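Long-range contact in protein argonaute (Marinitoga piezophila, PDB 5I4A), which uses short guide RNAs with a 5'-hydroxyl end to bind complementary target strands and cleave them: residues 555-569 with 572-586. Numbering follows the deposited sequence.
Sequences DDLKEWIIKLDENTY and YPKTFLNQKGVEVKI. With nucleotides of chain B.
L557 and Y572 pack side by side, the CB of L557 standing 4.0 Å from the ring centroid of Y572 and 22° off its normal, which makes this a CH-pi contact over one face. L557 CD1 reaches farther along the same ring, to CE1 and CZ, while I562 CD1 approaches CE1 obliquely. The backbone of Y572 is gripped as well: its N donates to W560 O at 3.1 Å, and its O faces E559 N at 2.5 Å, close enough that the exact length is doubtful. An alanine in place of Y572 would probably open a gap beside L557 and I562 and leave the I551 carbonyl, bonded by the tyrosine OH, without its mate.

Q579 clamps the type II turn of L557 to W560 from its entry side. With CG anti to the backbone N (chi1 -179°) and an extended chain, its amide spans both neighbours: NE2 gives a secure bond to D555 O at 3.0 Å, in the amide plane, whereas L557 N points almost straight at OE1 (170° at the hydrogen) but at 2.4 Å, too short to be taken at face value. K558 lays its aliphatic chain past Q579, with CE 3.4 Å from T575 O.

At the far end, Y569 and V584 form an antiparallel hydrogen-bonded pair, Y569 N to V584 O measuring 2.8 Å. N567 adds a side-chain bond, ND2 to I586 O at 2.9 Å, on a carbonyl lone pair. Behind it, D565 OD1 accepts N567 N, an Asx turn, and also T568 OG1, consistent with holding the turn between strands 560-565 and 568-571.

These strands extend the RNase H-like sheet of the PIWI domain: 582-589 runs between 568-571 and 539-546, while helix 595-605 packs against Y569 and V584.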
ATOM      1  N   ASP A 555       3.201   3.667  21.646  1.00 44.15           N
ATOM      2  CA  ASP A 555       2.891   5.083  21.757  1.00 39.06           C
ATOM      3  C   ASP A 555       2.165   5.561  20.502  1.00 37.31           C
ATOM      4  O   ASP A 555       2.223   4.933  19.441  1.00 41.50           O
ATOM      5  CB  ASP A 555       4.167   5.898  21.964  1.00 47.11           C
ATOM      6  CG  ASP A 555       4.884   5.544  23.250  1.00 53.00           C
ATOM      7  OD1 ASP A 555       4.198   5.280  24.259  1.00 60.10           O
ATOM      8  OD2 ASP A 555       6.132   5.533  23.252  1.00 47.06           O
ATOM      9  N   ASP A 556       1.475   6.692  20.634  1.00 38.17           N
ATOM     10  CA  ASP A 556       0.762   7.299  19.514  1.00 40.07           C
ATOM     11  C   ASP A 556       1.736   8.162  18.723  1.00 38.50           C
ATOM     12  O   ASP A 556       2.232   9.176  19.227  1.00 46.78           O
ATOM     13  CB  ASP A 556      -0.424   8.127  19.998  1.00 43.79           C
ATOM     14  CG  ASP A 556      -1.143   8.827  18.860  1.00 47.84           C
ATOM     15  OD1 ASP A 556      -1.241   8.233  17.767  1.00 49.76           O
ATOM     16  OD2 ASP A 556      -1.602   9.972  19.053  1.00 56.52           O
ATOM     17  N   LEU A 557       2.004   7.763  17.482  1.00 33.83           N
ATOM     18  CA  LEU A 557       2.904   8.487  16.597  1.00 37.44           C
ATOM     19  C   LEU A 557       2.182   9.081  15.394  1.00 35.17           C
ATOM     20  O   LEU A 557       2.838   9.570  14.470  1.00 40.17           O
ATOM     21  CB  LEU A 557       4.031   7.562  16.129  1.00 33.56           C
ATOM     22  CG  LEU A 557       4.837   6.896  17.247  1.00 35.07           C
ATOM     23  CD1 LEU A 557       5.705   5.783  16.692  1.00 33.30           C
ATOM     24  CD2 LEU A 557       5.681   7.926  17.970  1.00 38.42           C
ATOM     25  N   LYS A 558       0.850   9.047  15.383  1.00 33.83           N
ATOM     26  CA  LYS A 558       0.103   9.559  14.243  1.00 44.11           C
ATOM     27  C   LYS A 558       0.371  11.047  14.057  1.00 45.68           C
ATOM     28  O   LYS A 558       0.357  11.821  15.020  1.00 34.23           O
ATOM     29  CB  LYS A 558      -1.394   9.305  14.426  1.00 42.67           C
ATOM     30  CG  LYS A 558      -1.767   7.838  14.604  1.00 36.98           C
ATOM     31  CD  LYS A 558      -3.160   7.567  14.054  1.00 43.52           C
ATOM     32  CE  LYS A 558      -3.737   6.265  14.586  1.00 50.45           C
ATOM     33  NZ  LYS A 558      -4.239   6.418  15.981  1.00 55.14           N
ATOM     34  N   GLU A 559       0.631  11.434  12.806  1.00 40.82           N
ATOM     35  CA  GLU A 559       0.986  12.785  12.376  1.00 38.10           C
ATOM     36  C   GLU A 559       2.375  13.209  12.842  1.00 38.91           C
ATOM     37  O   GLU A 559       2.713  14.396  12.761  1.00 38.71           O
ATOM     38  CB  GLU A 559      -0.056  13.818  12.825  1.00 41.70           C
ATOM     39  CG  GLU A 559      -1.465  13.499  12.333  1.00 41.45           C
ATOM     40  CD  GLU A 559      -2.491  14.523  12.773  1.00 55.93           C
ATOM     41  OE1 GLU A 559      -3.349  14.189  13.617  1.00 60.60           O
ATOM     42  OE2 GLU A 559      -2.435  15.667  12.275  1.00 55.22           O
ATOM     43  N   TRP A 560       3.195  12.273  13.311  1.00 36.89           N
ATOM     44  CA  TRP A 560       4.564  12.550  13.713  1.00 36.62           C
ATOM     45  C   TRP A 560       5.544  12.043  12.663  1.00 33.76           C
ATOM     46  O   TRP A 560       5.311  11.023  12.010  1.00 33.53           O
ATOM     47  CB  TRP A 560       4.886  11.901  15.061  1.00 40.09           C
ATOM     48  CG  TRP A 560       4.339  12.648  16.225  1.00 38.43           C
ATOM     49  CD1 TRP A 560       3.099  12.514  16.782  1.00 34.42           C
ATOM     50  CD2 TRP A 560       5.013  13.656  16.983  1.00 40.44           C
ATOM     51  NE1 TRP A 560       2.963  13.378  17.841  1.00 36.74           N
ATOM     52  CE2 TRP A 560       4.125  14.091  17.986  1.00 39.25           C
ATOM     53  CE3 TRP A 560       6.284  14.235  16.911  1.00 35.87           C
ATOM     54  CZ2 TRP A 560       4.466  15.076  18.909  1.00 40.66           C
ATOM     55  CZ3 TRP A 560       6.621  15.213  17.828  1.00 42.07           C
ATOM     56  CH2 TRP A 560       5.717  15.623  18.814  1.00 43.57           C
ATOM     57  N   ILE A 561       6.646  12.772  12.510  1.00 33.81           N
ATOM     58  CA  ILE A 561       7.764  12.364  11.666  1.00 33.60           C
ATOM     59  C   ILE A 561       8.936  12.029  12.579  1.00 42.15           C
ATOM     60  O   ILE A 561       9.374  12.872  13.373  1.00 46.13           O
ATOM     61  CB  ILE A 561       8.145  13.453  10.652  1.00 34.40           C
ATOM     62  CG1 ILE A 561       7.014  13.673   9.646  1.00 37.21           C
ATOM     63  CG2 ILE A 561       9.431  13.080   9.929  1.00 33.45           C
ATOM     64  CD1 ILE A 561       7.419  14.523   8.456  1.00 38.97           C
ATOM     65  N   ILE A 562       9.440  10.805  12.466  1.00 33.42           N
ATOM     66  CA  ILE A 562      10.513  10.306  13.317  1.00 33.41           C
ATOM     67  C   ILE A 562      11.762  10.125  12.469  1.00 36.08           C
ATOM     68  O   ILE A 562      11.700   9.553  11.375  1.00 43.52           O
ATOM     69  CB  ILE A 562      10.114   8.989  14.002  1.00 41.77           C
ATOM     70  CG1 ILE A 562       8.945   9.231  14.959  1.00 40.67           C
ATOM     71  CG2 ILE A 562      11.298   8.375  14.736  1.00 55.96           C
ATOM     72  CD1 ILE A 562       8.404   7.968  15.581  1.00 48.62           C
ATOM     73  N   LYS A 563      12.891  10.612  12.972  1.00 39.72           N
ATOM     74  CA  LYS A 563      14.174  10.450  12.304  1.00 37.46           C
ATOM     75  C   LYS A 563      14.861   9.197  12.828  1.00 36.80           C
ATOM     76  O   LYS A 563      15.090   9.068  14.035  1.00 46.65           O
ATOM     77  CB  LYS A 563      15.057  11.677  12.524  1.00 43.03           C
ATOM     78  CG  LYS A 563      16.514  11.470  12.150  1.00 51.58           C
ATOM     79  CD  LYS A 563      17.133  12.775  11.690  1.00 54.58           C
ATOM     80  CE  LYS A 563      18.592  12.883  12.086  1.00 45.62           C
ATOM     81  NZ  LYS A 563      19.193  14.147  11.578  1.00 54.89           N
ATOM     82  N   LEU A 564      15.184   8.276  11.923  1.00 36.53           N
ATOM     83  CA  LEU A 564      15.982   7.106  12.270  1.00 37.14           C
ATOM     84  C   LEU A 564      17.473   7.413  12.208  1.00 47.13           C
ATOM     85  O   LEU A 564      18.193   7.218  13.193  1.00 46.47           O
ATOM     86  CB  LEU A 564      15.643   5.943  11.337  1.00 32.45           C
ATOM     87  CG  LEU A 564      14.191   5.481  11.365  1.00 36.76           C
ATOM     88  CD1 LEU A 564      14.001   4.335  10.387  1.00 41.33           C
ATOM     89  CD2 LEU A 564      13.788   5.071  12.774  1.00 36.59           C
ATOM     90  N   ASP A 565      17.948   7.882  11.058  1.00 41.69           N
ATOM     91  CA  ASP A 565      19.317   8.355  10.915  1.00 41.13           C
ATOM     92  C   ASP A 565      19.308   9.548   9.969  1.00 40.71           C
ATOM     93  O   ASP A 565      18.254  10.121   9.673  1.00 39.52           O
ATOM     94  CB  ASP A 565      20.251   7.233  10.436  1.00 47.73           C
ATOM     95  CG  ASP A 565      19.841   6.644   9.095  1.00 54.02           C
ATOM     96  OD1 ASP A 565      19.562   7.408   8.146  1.00 52.18           O
ATOM     97  OD2 ASP A 565      19.809   5.401   8.987  1.00 66.10           O
ATOM     98  N   GLU A 566      20.490   9.900   9.463  1.00 40.31           N
ATOM     99  CA  GLU A 566      20.636  11.139   8.711  1.00 45.58           C
ATOM    100  C   GLU A 566      19.825  11.126   7.421  1.00 47.39           C
ATOM    101  O   GLU A 566      19.372  12.182   6.963  1.00 45.03           O
ATOM    102  CB  GLU A 566      22.116  11.388   8.413  1.00 56.05           C
ATOM    103  CG  GLU A 566      22.458  12.833   8.082  1.00 61.62           C
ATOM    104  CD  GLU A 566      22.207  13.789   9.240  1.00 59.46           C
ATOM    105  OE1 GLU A 566      21.989  13.325  10.381  1.00 58.13           O
ATOM    106  OE2 GLU A 566      22.229  15.016   9.005  1.00 49.42           O
ATOM    107  N   ASN A 567      19.614   9.951   6.830  1.00 47.87           N
ATOM    108  CA  ASN A 567      18.957   9.847   5.533  1.00 40.83           C
ATOM    109  C   ASN A 567      17.667   9.037   5.571  1.00 37.21           C
ATOM    110  O   ASN A 567      17.089   8.775   4.511  1.00 36.43           O
ATOM    111  CB  ASN A 567      19.917   9.240   4.506  1.00 43.42           C
ATOM    112  CG  ASN A 567      20.923  10.244   3.984  1.00 58.56           C
ATOM    113  OD1 ASN A 567      21.813  10.688   4.710  1.00 68.22           O
ATOM    114  ND2 ASN A 567      20.792  10.604   2.712  1.00 59.39           N
ATOM    115  N   THR A 568      17.194   8.633   6.748  1.00 35.22           N
ATOM    116  CA  THR A 568      16.043   7.744   6.849  1.00 40.20           C
ATOM    117  C   THR A 568      15.067   8.286   7.881  1.00 33.99           C
ATOM    118  O   THR A 568      15.435   8.479   9.045  1.00 31.95           O
ATOM    119  CB  THR A 568      16.479   6.324   7.217  1.00 47.72           C
ATOM    120  OG1 THR A 568      17.695   6.013   6.527  1.00 49.93           O
ATOM    121  CG2 THR A 568      15.417   5.320   6.800  1.00 52.56           C
ATOM    122  N   TYR A 569      13.827   8.521   7.455  1.00 30.28           N
ATOM    123  CA  TYR A 569      12.764   8.999   8.326  1.00 30.76           C
ATOM    124  C   TYR A 569      11.548   8.092   8.197  1.00 37.09           C
ATOM    125  O   TYR A 569      11.415   7.321   7.243  1.00 38.31           O
ATOM    126  CB  TYR A 569      12.349  10.441   7.994  1.00 38.46           C
ATOM    127  CG  TYR A 569      13.378  11.502   8.315  1.00 36.19           C
ATOM    128  CD1 TYR A 569      14.545  11.610   7.573  1.00 40.01           C
ATOM    129  CD2 TYR A 569      13.167  12.414   9.342  1.00 36.09           C
ATOM    130  CE1 TYR A 569      15.482  12.584   7.855  1.00 42.03           C
ATOM    131  CE2 TYR A 569      14.101  13.396   9.630  1.00 39.15           C
ATOM    132  CZ  TYR A 569      15.255  13.475   8.882  1.00 39.39           C
ATOM    133  OH  TYR A 569      16.185  14.448   9.163  1.00 39.85           O
ATOM    134  N   TYR A 572       4.016   8.829  10.243  1.00 27.69           N
ATOM    135  CA  TYR A 572       2.796   8.073  10.512  1.00 24.79           C
ATOM    136  C   TYR A 572       1.618   8.978  10.189  1.00 33.78           C
ATOM    137  O   TYR A 572       1.271   9.859  10.996  1.00 33.65           O
ATOM    138  CB  TYR A 572       2.750   7.605  11.967  1.00 34.79           C
ATOM    139  CG  TYR A 572       3.857   6.630  12.320  1.00 31.52           C
ATOM    140  CD1 TYR A 572       5.148   7.076  12.578  1.00 36.82           C
ATOM    141  CD2 TYR A 572       3.611   5.263  12.394  1.00 31.31           C
ATOM    142  CE1 TYR A 572       6.161   6.193  12.895  1.00 34.44           C
ATOM    143  CE2 TYR A 572       4.618   4.370  12.709  1.00 35.76           C
ATOM    144  CZ  TYR A 572       5.892   4.841  12.960  1.00 39.42           C
ATOM    145  OH  TYR A 572       6.902   3.961  13.278  1.00 39.90           O
ATOM    146  N   PRO A 573       0.990   8.822   9.028  1.00 35.88           N
ATOM    147  CA  PRO A 573      -0.067   9.754   8.627  1.00 35.82           C
ATOM    148  C   PRO A 573      -1.314   9.586   9.481  1.00 45.19           C
ATOM    149  O   PRO A 573      -1.556   8.538  10.084  1.00 36.10           O
ATOM    150  CB  PRO A 573      -0.341   9.374   7.168  1.00 35.97           C
ATOM    151  CG  PRO A 573       0.043   7.926   7.090  1.00 35.63           C
ATOM    152  CD  PRO A 573       1.202   7.756   8.031  1.00 35.75           C
ATOM    153  N   LYS A 574      -2.110  10.654   9.528  1.00 42.38           N
ATOM    154  CA  LYS A 574      -3.347  10.618  10.295  1.00 39.11           C
ATOM    155  C   LYS A 574      -4.284   9.560   9.727  1.00 40.67           C
ATOM    156  O   LYS A 574      -4.471   9.456   8.511  1.00 45.48           O
ATOM    157  CB  LYS A 574      -4.030  11.985  10.290  1.00 36.11           C
ATOM    158  CG  LYS A 574      -5.294  12.027  11.139  1.00 36.28           C
ATOM    159  CD  LYS A 574      -5.779  13.448  11.393  1.00 43.64           C
ATOM    160  CE  LYS A 574      -6.591  13.992  10.226  1.00 55.08           C
ATOM    161  NZ  LYS A 574      -5.769  14.185   8.999  1.00 62.77           N
ATOM    162  N   THR A 575      -4.863   8.763  10.620  1.00 41.58           N
ATOM    163  CA  THR A 575      -5.715   7.652  10.223  1.00 43.48           C
ATOM    164  C   THR A 575      -6.635   7.315  11.387  1.00 47.73           C
ATOM    165  O   THR A 575      -6.220   7.370  12.548  1.00 52.25           O
ATOM    166  CB  THR A 575      -4.876   6.426   9.827  1.00 49.73           C
ATOM    167  OG1 THR A 575      -3.908   6.796   8.838  1.00 67.90           O
ATOM    168  CG2 THR A 575      -5.751   5.338   9.257  1.00 38.65           C
ATOM    169  N   PHE A 576      -7.886   6.989  11.075  1.00 49.41           N
ATOM    170  CA  PHE A 576      -8.811   6.472  12.074  1.00 51.81           C
ATOM    171  C   PHE A 576      -8.725   4.956  12.214  1.00 43.75           C
ATOM    172  O   PHE A 576      -9.501   4.373  12.977  1.00 51.94           O
ATOM    173  CB  PHE A 576     -10.252   6.892  11.746  1.00 54.40           C
ATOM    174  CG  PHE A 576     -10.708   6.499  10.367  1.00 60.38           C
ATOM    175  CD1 PHE A 576     -10.490   7.337   9.286  1.00 60.91           C
ATOM    176  CD2 PHE A 576     -11.365   5.297  10.154  1.00 61.30           C
ATOM    177  CE1 PHE A 576     -10.910   6.982   8.018  1.00 63.19           C
ATOM    178  CE2 PHE A 576     -11.790   4.937   8.887  1.00 59.57           C
ATOM    179  CZ  PHE A 576     -11.556   5.779   7.818  1.00 58.65           C
ATOM    180  N   LEU A 577      -7.804   4.312  11.502  1.00 45.88           N
ATOM    181  CA  LEU A 577      -7.538   2.888  11.615  1.00 43.33           C
ATOM    182  C   LEU A 577      -6.295   2.670  12.481  1.00 43.53           C
ATOM    183  O   LEU A 577      -5.919   3.533  13.282  1.00 43.14           O
ATOM    184  CB  LEU A 577      -7.374   2.265  10.222  1.00 50.17           C
ATOM    185  CG  LEU A 577      -8.543   2.192   9.238  1.00 51.56           C
ATOM    186  CD1 LEU A 577      -8.715   3.500   8.491  1.00 53.26           C
ATOM    187  CD2 LEU A 577      -8.329   1.046   8.260  1.00 50.61           C
ATOM    188  N   ASN A 578      -5.643   1.523  12.312  1.00 50.42           N
ATOM    189  CA  ASN A 578      -4.446   1.215  13.079  1.00 50.12           C
ATOM    190  C   ASN A 578      -3.283   2.103  12.652  1.00 45.75           C
ATOM    191  O   ASN A 578      -3.185   2.535  11.501  1.00 44.96           O
ATOM    192  CB  ASN A 578      -4.063  -0.254  12.911  1.00 50.57           C
ATOM    193  CG  ASN A 578      -5.040  -1.189  13.586  1.00 62.03           C
ATOM    194  OD1 ASN A 578      -5.366  -1.018  14.761  1.00 66.20           O
ATOM    195  ND2 ASN A 578      -5.528  -2.175  12.843  1.00 67.49           N
ATOM    196  N   GLN A 579      -2.394   2.368  13.604  1.00 43.37           N
ATOM    197  CA  GLN A 579      -1.220   3.198  13.366  1.00 36.76           C
ATOM    198  C   GLN A 579      -0.254   2.464  12.442  1.00 36.61           C
ATOM    199  O   GLN A 579       0.299   1.423  12.809  1.00 36.69           O
ATOM    200  CB  GLN A 579      -0.565   3.534  14.701  1.00 41.89           C
ATOM    201  CG  GLN A 579       0.654   4.421  14.628  1.00 37.29           C
ATOM    202  CD  GLN A 579       1.152   4.800  16.009  1.00 37.27           C
ATOM    203  OE1 GLN A 579       0.888   5.900  16.494  1.00 45.28           O
ATOM    204  NE2 GLN A 579       1.864   3.883  16.655  1.00 37.25           N
ATOM    205  N   LYS A 580      -0.053   2.997  11.237  1.00 36.40           N
ATOM    206  CA  LYS A 580       0.857   2.415  10.262  1.00 36.45           C
ATOM    207  C   LYS A 580       1.850   3.471   9.805  1.00 36.12           C
ATOM    208  O   LYS A 580       1.497   4.644   9.652  1.00 41.71           O
ATOM    209  CB  LYS A 580       0.107   1.849   9.046  1.00 36.09           C
ATOM    210  CG  LYS A 580      -0.835   0.701   9.367  1.00 45.47           C
ATOM    211  CD  LYS A 580      -0.964  -0.256   8.189  1.00 57.47           C
ATOM    212  CE  LYS A 580      -1.275   0.485   6.897  1.00 51.60           C
ATOM    213  NZ  LYS A 580      -1.435  -0.446   5.744  1.00 47.08           N
ATOM    214  N   GLY A 581       3.091   3.049   9.583  1.00 36.08           N
ATOM    215  CA  GLY A 581       4.155   3.956   9.228  1.00 35.98           C
ATOM    216  C   GLY A 581       4.505   3.925   7.754  1.00 35.76           C
ATOM    217  O   GLY A 581       4.213   2.968   7.040  1.00 35.68           O
ATOM    218  N   VAL A 582       5.149   5.000   7.308  1.00 35.66           N
ATOM    219  CA  VAL A 582       5.658   5.120   5.948  1.00 35.45           C
ATOM    220  C   VAL A 582       7.116   5.540   6.036  1.00 36.58           C
ATOM    221  O   VAL A 582       7.421   6.631   6.535  1.00 39.07           O
ATOM    222  CB  VAL A 582       4.853   6.129   5.110  1.00 35.31           C
ATOM    223  CG1 VAL A 582       5.498   6.306   3.751  1.00 35.10           C
ATOM    224  CG2 VAL A 582       3.412   5.671   4.961  1.00 35.32           C
ATOM    225  N   GLU A 583       8.010   4.679   5.563  1.00 35.39           N
ATOM    226  CA  GLU A 583       9.441   4.946   5.609  1.00 38.55           C
ATOM    227  C   GLU A 583       9.868   5.771   4.405  1.00 38.02           C
ATOM    228  O   GLU A 583       9.422   5.530   3.280  1.00 38.33           O
ATOM    229  CB  GLU A 583      10.234   3.640   5.648  1.00 35.42           C
ATOM    230  CG  GLU A 583      11.066   3.464   6.896  1.00 41.64           C
ATOM    231  CD  GLU A 583      11.914   2.213   6.856  1.00 41.92           C
ATOM    232  OE1 GLU A 583      13.014   2.259   6.265  1.00 38.96           O
ATOM    233  OE2 GLU A 583      11.475   1.180   7.409  1.00 41.14           O
ATOM    234  N   VAL A 584      10.735   6.748   4.648  1.00 36.70           N
ATOM    235  CA  VAL A 584      11.241   7.644   3.616  1.00 35.03           C
ATOM    236  C   VAL A 584      12.761   7.654   3.720  1.00 36.83           C
ATOM    237  O   VAL A 584      13.308   8.016   4.769  1.00 35.20           O
ATOM    238  CB  VAL A 584      10.679   9.069   3.765  1.00 35.02           C
ATOM    239  CG1 VAL A 584      11.047   9.916   2.568  1.00 34.84           C
ATOM    240  CG2 VAL A 584       9.169   9.037   3.955  1.00 35.05           C
ATOM    241  N   LYS A 585      13.438   7.261   2.643  1.00 34.92           N
ATOM    242  CA  LYS A 585      14.895   7.172   2.626  1.00 39.25           C
ATOM    243  C   LYS A 585      15.440   7.994   1.468  1.00 34.76           C
ATOM    244  O   LYS A 585      15.153   7.694   0.306  1.00 40.97           O
ATOM    245  CB  LYS A 585      15.360   5.719   2.503  1.00 34.95           C
ATOM    246  CG  LYS A 585      16.871   5.570   2.400  1.00 38.20           C
ATOM    247  CD  LYS A 585      17.287   4.143   2.090  1.00 45.89           C
ATOM    248  CE  LYS A 585      18.793   4.010   2.130  1.00 60.09           C
ATOM    249  NZ  LYS A 585      19.459   5.106   1.363  1.00 64.12           N
ATOM    250  N   ILE A 586      16.240   9.010   1.783  1.00 34.80           N
ATOM    251  CA  ILE A 586      16.883   9.838   0.762  1.00 39.79           C
ATOM    252  C   ILE A 586      18.076   9.053   0.224  1.00 35.06           C
ATOM    253  O   ILE A 586      19.151   9.051   0.824  1.00 45.56           O
ATOM    254  CB  ILE A 586      17.308  11.201   1.314  1.00 37.86           C
ATOM    255  CG1 ILE A 586      16.165  11.846   2.101  1.00 34.79           C
ATOM    256  CG2 ILE A 586      17.747  12.115   0.176  1.00 42.17           C
ATOM    257  CD1 ILE A 586      14.978  12.239   1.247  1.00 44.07           C
TER
ATOM    258  P     A B   4     -10.499   6.929  -0.532  1.00 35.96           P
ATOM    259  OP1   A B   4      -9.125   7.482  -0.638  1.00 37.85           O
ATOM    260  OP2   A B   4     -11.101   6.205  -1.681  1.00 34.27           O
ATOM    261  O5'   A B   4     -10.547   5.984   0.750  1.00 38.64           O
ATOM    262  C5'   A B   4     -10.157   6.473   2.024  1.00 42.19           C
ATOM    263  C4'   A B   4     -10.613   5.563   3.134  1.00 46.15           C
ATOM    264  O4'   A B   4     -12.063   5.521   3.184  1.00 44.02           O
ATOM    265  C3'   A B   4     -10.217   4.101   3.015  1.00 46.96           C
ATOM    266  O3'   A B   4      -8.872   3.854   3.392  1.00 40.63           O
ATOM    267  C2'   A B   4     -11.236   3.417   3.915  1.00 45.04           C
ATOM    268  O2'   A B   4     -10.881   3.563   5.281  1.00 41.50           O
ATOM    269  C1'   A B   4     -12.487   4.253   3.646  1.00 39.60           C
ATOM    270  N9    A B   4     -13.349   3.629   2.627  1.00 30.34           N
ATOM    271  C8    A B   4     -13.422   3.914   1.286  1.00 28.63           C
ATOM    272  N7    A B   4     -14.296   3.178   0.641  1.00 37.96           N
ATOM    273  C5    A B   4     -14.831   2.351   1.621  1.00 23.43           C
ATOM    274  C6    A B   4     -15.804   1.338   1.577  1.00 31.18           C
ATOM    275  N6    A B   4     -16.443   0.977   0.461  1.00 37.47           N
ATOM    276  N1    A B   4     -16.106   0.702   2.732  1.00 30.58           N
ATOM    277  C2    A B   4     -15.468   1.068   3.852  1.00 24.05           C
ATOM    278  N3    A B   4     -14.532   2.003   4.016  1.00 39.77           N
ATOM    279  C4    A B   4     -14.253   2.614   2.849  1.00 32.64           C
TER